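Local coordinates for hydrophilic protein, virA protein (Chromobacterium violaceum, PDB 3BO6) that is a phosphothreonine lyase effector of the SpvC family, probably eliminating phosphate irreversibly from phosphothreonine in host MAP kinases, at residues S145-S150 / E212-L217. Sequence-based numbering, arbitrary orientation.
Sequences SQYSAS and EPFYRL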
loop_
_atom_site.group_PDB
_atom_site.type_symbol
_atom_site.label_atom_id
_atom_site.label_comp_id
_atom_site.label_asym_id
_atom_site.label_seq_id
_atom_site.Cartn_x
_atom_site.Cartn_y
_atom_site.Cartn_z
ATOM N N SER A 145 4.853 3.683 17.851
ATOM C CA SER A 145 4.199 2.733 16.957
ATOM C C SER A 145 2.677 2.820 17.039
ATOM O O SER A 145 1.973 1.863 16.735
ATOM C CB SER A 145 4.696 1.291 17.169
ATOM O OG SER A 145 6.064 1.137 16.811
ATOM N N GLN A 146 2.172 3.982 17.428
ATOM C CA GLN A 146 0.740 4.209 17.381
ATOM C C GLN A 146 0.403 5.042 16.148
ATOM O O GLN A 146 1.162 5.942 15.769
ATOM C CB GLN A 146 0.260 4.919 18.641
ATOM C CG GLN A 146 0.517 4.082 19.887
ATOM C CD GLN A 146 0.046 4.758 21.142
ATOM O OE1 GLN A 146 -0.256 5.947 21.141
ATOM N NE2 GLN A 146 -0.016 4.001 22.237
ATOM N N TYR A 147 -0.736 4.747 15.530
ATOM C CA TYR A 147 -1.242 5.570 14.438
ATOM C C TYR A 147 -1.920 6.829 14.982
ATOM O O TYR A 147 -2.782 6.751 15.849
ATOM C CB TYR A 147 -2.302 4.795 13.645
ATOM C CG TYR A 147 -1.799 3.675 12.764
ATOM C CD1 TYR A 147 -1.173 3.942 11.557
ATOM C CD2 TYR A 147 -1.998 2.342 13.109
ATOM C CE1 TYR A 147 -0.728 2.918 10.737
ATOM C CE2 TYR A 147 -1.549 1.316 12.300
ATOM C CZ TYR A 147 -0.921 1.611 11.113
ATOM O OH TYR A 147 -0.510 0.545 10.327
ATOM N N SER A 148 -1.574 7.992 14.440
ATOM C CA SER A 148 -2.331 9.200 14.751
ATOM C C SER A 148 -3.551 9.326 13.834
ATOM O O SER A 148 -3.560 8.767 12.733
ATOM C CB SER A 148 -1.446 10.446 14.600
ATOM O OG SER A 148 -1.144 10.705 13.238
ATOM N N ALA A 149 -4.570 10.066 14.270
ATOM C CA ALA A 149 -5.728 10.318 13.411
ATOM C C ALA A 149 -5.332 10.993 12.099
ATOM O O ALA A 149 -5.839 10.631 11.031
ATOM C CB ALA A 149 -6.779 11.133 14.135
ATOM N N SER A 150 -4.409 11.946 12.164
ATOM C CA SER A 150 -3.942 12.643 10.966
ATOM C C SER A 150 -3.322 11.669 9.967
ATOM O O SER A 150 -3.594 11.721 8.769
ATOM C CB SER A 150 -2.920 13.727 11.329
ATOM O OG SER A 150 -3.549 14.855 11.913
ATOM N N GLU A 212 -10.393 -6.067 11.216
ATOM C CA GLU A 212 -9.186 -5.360 11.629
ATOM C C GLU A 212 -9.488 -3.889 11.842
ATOM O O GLU A 212 -9.987 -3.224 10.942
ATOM C CB GLU A 212 -8.109 -5.474 10.545
ATOM C CG GLU A 212 -7.410 -6.834 10.501
ATOM C CD GLU A 212 -6.374 -7.012 11.613
ATOM O OE1 GLU A 212 -5.864 -6.002 12.149
ATOM O OE2 GLU A 212 -6.040 -8.181 11.924
ATOM N N PRO A 213 -9.160 -3.355 13.020
ATOM C CA PRO A 213 -9.436 -1.934 13.256
ATOM C C PRO A 213 -8.825 -1.031 12.169
ATOM O O PRO A 213 -9.502 -0.127 11.695
ATOM C CB PRO A 213 -8.815 -1.705 14.643
ATOM C CG PRO A 213 -9.047 -3.027 15.347
ATOM C CD PRO A 213 -8.781 -4.069 14.255
ATOM N N PHE A 214 -7.596 -1.303 11.743
ATOM C CA PHE A 214 -6.997 -0.473 10.707
ATOM C C PHE A 214 -7.827 -0.493 9.430
ATOM O O PHE A 214 -8.057 0.560 8.813
ATOM C CB PHE A 214 -5.539 -0.894 10.419
ATOM C CG PHE A 214 -4.901 -0.115 9.277
ATOM C CD1 PHE A 214 -4.260 1.087 9.523
ATOM C CD2 PHE A 214 -4.990 -0.567 7.969
ATOM C CE1 PHE A 214 -3.692 1.813 8.482
ATOM C CE2 PHE A 214 -4.426 0.154 6.933
ATOM C CZ PHE A 214 -3.784 1.347 7.197
ATOM N N TYR A 215 -8.270 -1.673 9.023
ATOM C CA TYR A 215 -9.085 -1.797 7.822
ATOM C C TYR A 215 -10.393 -1.025 7.967
ATOM O O TYR A 215 -10.813 -0.316 7.054
ATOM C CB TYR A 215 -9.392 -3.265 7.524
ATOM C CG TYR A 215 -10.307 -3.436 6.329
ATOM C CD1 TYR A 215 -9.829 -3.237 5.046
ATOM C CD2 TYR A 215 -11.648 -3.784 6.482
ATOM C CE1 TYR A 215 -10.648 -3.391 3.940
ATOM C CE2 TYR A 215 -12.479 -3.928 5.370
ATOM C CZ TYR A 215 -11.959 -3.747 4.101
ATOM O OH TYR A 215 -12.756 -3.882 2.987
ATOM N N ARG A 216 -11.038 -1.148 9.118
ATOM C CA ARG A 216 -12.293 -0.441 9.343
ATOM C C ARG A 216 -12.093 1.073 9.259
ATOM O O ARG A 216 -12.931 1.797 8.711
ATOM C CB ARG A 216 -12.889 -0.846 10.691
ATOM C CG ARG A 216 -13.238 -2.338 10.753
ATOM C CD ARG A 216 -13.904 -2.718 12.073
ATOM N NE ARG A 216 -15.214 -2.083 12.197
ATOM C CZ ARG A 216 -15.957 -2.138 13.295
ATOM N NH1 ARG A 216 -15.489 -2.772 14.363
ATOM N NH2 ARG A 216 -17.139 -1.523 13.328
ATOM N N LEU A 217 -10.957 1.549 9.763
ATOM C CA LEU A 217 -10.633 2.979 9.675
ATOM C C LEU A 217 -10.398 3.423 8.225
ATOM O O LEU A 217 -10.647 4.574 7.878
ATOM C CB LEU A 217 -9.423 3.276 10.554
ATOM C CG LEU A 217 -9.716 3.134 12.066
ATOM C CD1 LEU A 217 -8.423 3.064 12.887
ATOM C CD2 LEU A 217 -10.598 4.272 12.568
#
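Tyr147 and Phe214 carry the whole of this small buried contact, ring against ring, across 9.1 Å between their CA atoms. Two neighbouring carbons of the phenylalanine ring, CD1 and CE1, reach the phenol end of the tyrosine. The closest approach, Phe214 CD1 to Tyr147 CZ, is 3.7 Å, and Phe214 CD1 sits over one face of the tyrosine ring, shifted from its middle toward the rim. Phe214 CE1 lies 3.9 Å from Tyr147 CE1, and Phe214 CD1 is equally far from Tyr147 CE2, which puts these two carbons across the hydroxyl-bearing half of the phenol. With planes inclined at 35° and centroids 5.2 Å apart, the pair is oblique, neither a parallel stack nor an edge-to-face arrangement. Different first torsions bring the rings together: Tyr147 turns CG anti to its own carbonyl carbon (chi1 -73°), whereas Phe214 holds CG anti to its amide nitrogen (chi1 176°), and the two side chains cross at about a right angle. In this alpha/beta lyase the contact joins the loop leading into helix 149-168 to the first turn of the C-terminal helix 213-219. That turn is formed by backbone bonds from Arg216 N to Glu212 O and from Leu217 N to Pro213 O, with Glu212 at the N-cap position. Ser148, the N-cap of the other helix, uses its OG to cap Ser151 N. Leu152 of helix 149-168 touches both aromatic side chains, adding an aliphatic neighbour to the pair. The hydroxyl oxygen Tyr147 OH also lies 3.9 Å from both Phe214 CD1 and Phe214 CE1, and its hydrogen bond goes to Asp82 OD2 at the start of sheet strand 82-86, a bond that probably helps fix the phenol end.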